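Side-chain contacts in IS607 family transposase IS1535 (Mycobacterium tuberculosis, PDB 6DGB), which probably binds DNA and carries out strand exchange, this chain being the C-terminal catalytic domain of an IS607-like serine recombinase: residues 73-78 with 105-110; 111-116 with 123-128. All coordinates share one frame; numbering follows the deposited sequence.

Contact 1 (73-78 with 105-110)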
# COMPACT_ATOMS: atom_id res chain seq x y z
N LEU A 73 -6.98 -4.96 -5.56
CA LEU A 73 -7.32 -4.38 -4.28
C LEU A 73 -6.28 -3.32 -3.95
O LEU A 73 -6.64 -2.30 -3.39
CB LEU A 73 -7.37 -5.44 -3.17
CG LEU A 73 -8.22 -5.06 -1.98
CD1 LEU A 73 -9.64 -5.52 -2.16
CD2 LEU A 73 -7.69 -5.65 -0.74
N ALA A 74 -5.00 -3.57 -4.29
CA ALA A 74 -3.83 -2.69 -4.09
C ALA A 74 -2.56 -3.30 -4.70
O ALA A 74 -2.31 -4.50 -4.55
CB ALA A 74 -3.60 -2.40 -2.61
N ARG A 75 -1.76 -2.47 -5.39
CA ARG A 75 -0.46 -2.85 -5.97
C ARG A 75 0.52 -3.13 -4.82
O ARG A 75 1.37 -4.01 -4.96
CB ARG A 75 0.09 -1.72 -6.85
CG ARG A 75 1.29 -2.10 -7.74
CD ARG A 75 0.93 -2.98 -8.94
NE ARG A 75 -0.19 -2.42 -9.70
CZ ARG A 75 -0.72 -2.93 -10.80
NH1 ARG A 75 -0.23 -4.04 -11.33
NH2 ARG A 75 -1.76 -2.35 -11.37
N PHE A 76 0.38 -2.37 -3.68
CA PHE A 76 1.18 -2.48 -2.44
C PHE A 76 0.29 -2.40 -1.17
O PHE A 76 -0.73 -1.69 -1.16
CB PHE A 76 2.32 -1.42 -2.35
CG PHE A 76 3.20 -1.31 -3.57
CD1 PHE A 76 4.12 -2.30 -3.88
CD2 PHE A 76 3.07 -0.24 -4.45
CE1 PHE A 76 4.89 -2.24 -5.06
CE2 PHE A 76 3.84 -0.16 -5.62
CZ PHE A 76 4.74 -1.17 -5.91
N GLY A 77 0.71 -3.15 -0.14
CA GLY A 77 0.10 -3.16 1.19
C GLY A 77 -0.99 -4.16 1.52
O GLY A 77 -1.48 -4.16 2.65
N VAL A 78 -1.36 -5.05 0.55
CA VAL A 78 -2.45 -6.04 0.70
C VAL A 78 -2.25 -6.92 1.94
O VAL A 78 -3.21 -7.11 2.69
CB VAL A 78 -2.72 -6.85 -0.59
CG1 VAL A 78 -3.64 -8.03 -0.32
CG2 VAL A 78 -3.31 -5.96 -1.66
N VAL A 105 2.71 -0.51 -16.00
CA VAL A 105 3.51 0.53 -16.66
C VAL A 105 2.91 1.92 -16.37
O VAL A 105 3.65 2.87 -16.09
CB VAL A 105 3.72 0.21 -18.17
CG1 VAL A 105 2.42 -0.25 -18.85
CG2 VAL A 105 4.39 1.36 -18.93
N CYS A 106 1.58 2.01 -16.32
CA CYS A 106 0.88 3.24 -15.96
C CYS A 106 1.05 3.50 -14.47
O CYS A 106 1.08 4.67 -14.07
CB CYS A 106 -0.58 3.19 -16.37
SG CYS A 106 -0.84 3.48 -18.14
N ASP A 107 1.22 2.42 -13.67
CA ASP A 107 1.43 2.51 -12.22
C ASP A 107 2.88 2.88 -11.92
O ASP A 107 3.13 3.51 -10.90
CB ASP A 107 0.97 1.22 -11.48
CG ASP A 107 -0.54 1.12 -11.19
OD1 ASP A 107 -1.31 2.00 -11.67
OD2 ASP A 107 -0.95 0.18 -10.50
N MET A 108 3.81 2.56 -12.84
CA MET A 108 5.25 2.88 -12.76
C MET A 108 5.41 4.41 -12.93
O MET A 108 6.22 5.04 -12.25
CB MET A 108 6.01 2.14 -13.87
CG MET A 108 7.41 1.70 -13.49
SD MET A 108 7.99 0.19 -14.36
CE MET A 108 8.38 0.85 -15.99
N ILE A 109 4.59 5.01 -13.83
CA ILE A 109 4.56 6.45 -14.08
C ILE A 109 3.94 7.20 -12.90
O ILE A 109 4.56 8.15 -12.44
CB ILE A 109 3.92 6.81 -15.46
CG1 ILE A 109 4.70 6.12 -16.61
CG2 ILE A 109 3.85 8.33 -15.67
CD1 ILE A 109 3.99 6.00 -17.89
N GLU A 110 2.75 6.80 -12.39
CA GLU A 110 2.13 7.51 -11.25
C GLU A 110 2.98 7.44 -9.97
O GLU A 110 2.96 8.39 -9.19
CB GLU A 110 0.66 7.13 -11.00
CG GLU A 110 0.40 5.77 -10.36
CD GLU A 110 -0.99 5.18 -10.55
OE1 GLU A 110 -1.43 5.02 -11.71
OE2 GLU A 110 -1.62 4.82 -9.53

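Contact 2 (111-116 with 123-128)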
# COMPACT_ATOMS: atom_id res chain seq x y z
N VAL A 111 3.78 6.36 -9.79
CA VAL A 111 4.71 6.18 -8.66
C VAL A 111 5.86 7.17 -8.80
O VAL A 111 6.12 7.94 -7.88
CB VAL A 111 5.23 4.71 -8.55
CG1 VAL A 111 6.55 4.62 -7.79
CG2 VAL A 111 4.20 3.81 -7.88
N LEU A 112 6.56 7.12 -9.94
CA LEU A 112 7.69 7.98 -10.24
C LEU A 112 7.29 9.45 -10.25
O LEU A 112 8.08 10.25 -9.77
CB LEU A 112 8.35 7.59 -11.56
CG LEU A 112 9.39 6.48 -11.51
CD1 LEU A 112 9.44 5.73 -12.84
CD2 LEU A 112 10.78 7.06 -11.14
N THR A 113 6.08 9.81 -10.74
CA THR A 113 5.61 11.20 -10.74
C THR A 113 5.58 11.73 -9.30
O THR A 113 6.26 12.72 -9.02
CB THR A 113 4.27 11.38 -11.48
OG1 THR A 113 4.43 11.02 -12.85
CG2 THR A 113 3.77 12.83 -11.43
N GLY A 114 4.85 11.05 -8.42
CA GLY A 114 4.68 11.41 -7.01
C GLY A 114 5.96 11.47 -6.21
O GLY A 114 6.14 12.36 -5.37
N MET A 115 6.87 10.52 -6.50
CA MET A 115 8.17 10.42 -5.87
C MET A 115 9.10 11.51 -6.39
O MET A 115 9.90 12.03 -5.61
CB MET A 115 8.74 9.01 -6.04
CG MET A 115 7.96 7.94 -5.25
SD MET A 115 8.87 6.36 -5.06
CE MET A 115 8.07 5.68 -3.64
N CYS A 116 8.96 11.92 -7.68
CA CYS A 116 9.71 13.03 -8.32
C CYS A 116 9.22 14.36 -7.78
O CYS A 116 10.01 15.28 -7.62
CB CYS A 116 9.56 12.99 -9.85
SG CYS A 116 10.65 11.81 -10.69
N ARG A 123 6.70 20.71 -10.59
CA ARG A 123 6.95 21.28 -11.93
C ARG A 123 7.75 20.30 -12.77
O ARG A 123 8.89 19.98 -12.44
CB ARG A 123 7.65 22.65 -11.84
N GLY A 124 7.08 19.75 -13.79
CA GLY A 124 7.64 18.76 -14.70
C GLY A 124 7.85 17.36 -14.13
O GLY A 124 8.46 16.54 -14.80
N ALA A 125 7.32 17.06 -12.93
CA ALA A 125 7.48 15.76 -12.26
C ALA A 125 7.03 14.55 -13.11
O ALA A 125 7.64 13.47 -13.01
CB ALA A 125 6.79 15.77 -10.90
N ARG A 126 5.99 14.72 -13.93
CA ARG A 126 5.50 13.66 -14.81
C ARG A 126 6.42 13.48 -16.04
O ARG A 126 6.64 12.36 -16.49
CB ARG A 126 4.04 13.91 -15.22
CG ARG A 126 3.46 12.70 -15.92
CD ARG A 126 1.97 12.69 -16.00
NE ARG A 126 1.48 11.31 -15.91
CZ ARG A 126 1.19 10.54 -16.95
NH1 ARG A 126 1.32 11.00 -18.19
NH2 ARG A 126 0.76 9.30 -16.75
N ASN A 127 7.00 14.58 -16.54
CA ASN A 127 7.95 14.52 -17.64
C ASN A 127 9.22 13.77 -17.22
O ASN A 127 9.73 12.99 -18.01
CB ASN A 127 8.25 15.92 -18.17
CG ASN A 127 7.07 16.58 -18.86
OD1 ASN A 127 6.20 15.93 -19.47
ND2 ASN A 127 7.04 17.91 -18.80
N ARG A 128 9.67 13.94 -15.95
CA ARG A 128 10.81 13.24 -15.33
C ARG A 128 10.47 11.75 -15.28
O ARG A 128 11.23 10.96 -15.83
CB ARG A 128 11.06 13.74 -13.89
CG ARG A 128 11.53 15.18 -13.75
CD ARG A 128 11.60 15.54 -12.28
NE ARG A 128 12.08 16.90 -12.08
CZ ARG A 128 13.36 17.22 -11.89
NH1 ARG A 128 14.29 16.28 -11.87
NH2 ARG A 128 13.72 18.49 -11.71

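Contact 1 (73-78 with 105-110)
Arg75 reaches from a loop to Asp107 on helix 104-120, and a single carboxylate oxygen, OD2, accepts weak bonds from two of its nitrogens. The loop follows strand 64-67 of the parallel sheet in the resolvase fold, and Arg75 closes the Asp-Arg-Leu-X-Arg sequence motif of serine recombinases, which lies at the active site in relatives. The arginine CB is directed at the helix. Arg75 CG stands anti to the backbone N (chi1 -168°), a setting that lays it over one face of the neighbouring Phe76 ring, 3.8 Å above the plane and displaced toward the rim. From there the chain bends at its second and third torsions and brings the guanidinium to Asp107. Arg75 CD comes within 4.0 Å of Asp107 OD2. Arg75 NE lies 2.8 Å from Asp107 OD2, but the N-H points well off the oxygen, with an angle of 125° that makes the bond weak. NH2 of Arg75 also lies 2.8 Å from Asp107 OD2 in an equally bent, weak bond. The pair is thus a salt bridge converging on one oxygen rather than a coplanar bidentate pair using both oxygens; the guanidinium and carboxylate planes stand 85° apart, and OD2 approaches the guanidinium obliquely. Electrostatic attraction probably contributes more here than the directionality of either bond. Two more charged residues lie beside it: Arg72, whose NH2 is close to NH2 of Arg75, and Asp103, which touches the Arg75 side chain. Met115 of the second subunit packs on Arg75, Phe76 and Asp107, placing the bridge beside the subunit interface. One turn further along the helix, Glu110 turns its OE2 to a hydrogen bond with Ser44 OG.

Contact 2 (111-116 with 123-128)
The hydroxyl of Thr113 gives its hydrogen to Ile109 O, one turn back in its own helix, and with that bond made it lies against the hydrocarbon part of Arg126. Thr113 OG1 is 3.5 Å from Arg126 CA and 3.6 Å from Arg126 CG, van der Waals neighbours that pass at a slant. The threonine torsion (chi1 -62°) keeps OG1 beside the backbone N, where the carbonyl of the preceding turn can be reached, and leaves CG2 to approach Arg126 N. Beyond CG the arginine bends at its third torsion and continues along the outside of helix 104-120 toward Ile109. The arrangement is a helical hairpin: helix 104-120 ends, the chain turns, and Gly124 occupies the N-cap position of helix 125-135, which runs back against its predecessor. The backbones come closest at Thr113 and Arg126, whose CA atoms are 4.8 Å apart, and small Ala125 and Cys116 meet beside that point. Ala125 directs its CB at helix 104-120, where it meets Thr113 O at 3.6 Å and, further along, Cys116 CB at 4.1 Å. Cys116 in turn sets its CB against the carbonyl oxygen of Ala125, while its sulfur, SG, turned to the backbone N side, rests 3.8 Å from Arg128 CB. The extended stem of Arg128 then carries CD past the cysteine, and the side chain goes on to touch Tyr120. Leu112 packs on Ala129, Ala132 and Val133 further down the hairpin and on Leu112 of the second subunit, whose Ala136 reaches Cys116.

Overall arrangement
Read from the N terminus, the chain leaves strand 64-67 and enters the loop that holds 73-78. Contact 1 closes the 26-residue loop from 73-78, through helix 78-86 and strand 91-94, to the start of helix 104-120, tying the edge of the sheet domain to the first turns of that helix. Contact 2 comes next in series, neither enclosing nor crossing the first, and closes the short turn between helices 104-120 and 125-135. Helix 104-120 is therefore shared, and the two contacts meet on it where Ile109 CG2 lies 3.4 Å from Arg126 NH2. Their centres are about 15 Å apart. Both also touch the second subunit, so the sheet-bearing body, the hairpin and the dimer interface are joined along one helix.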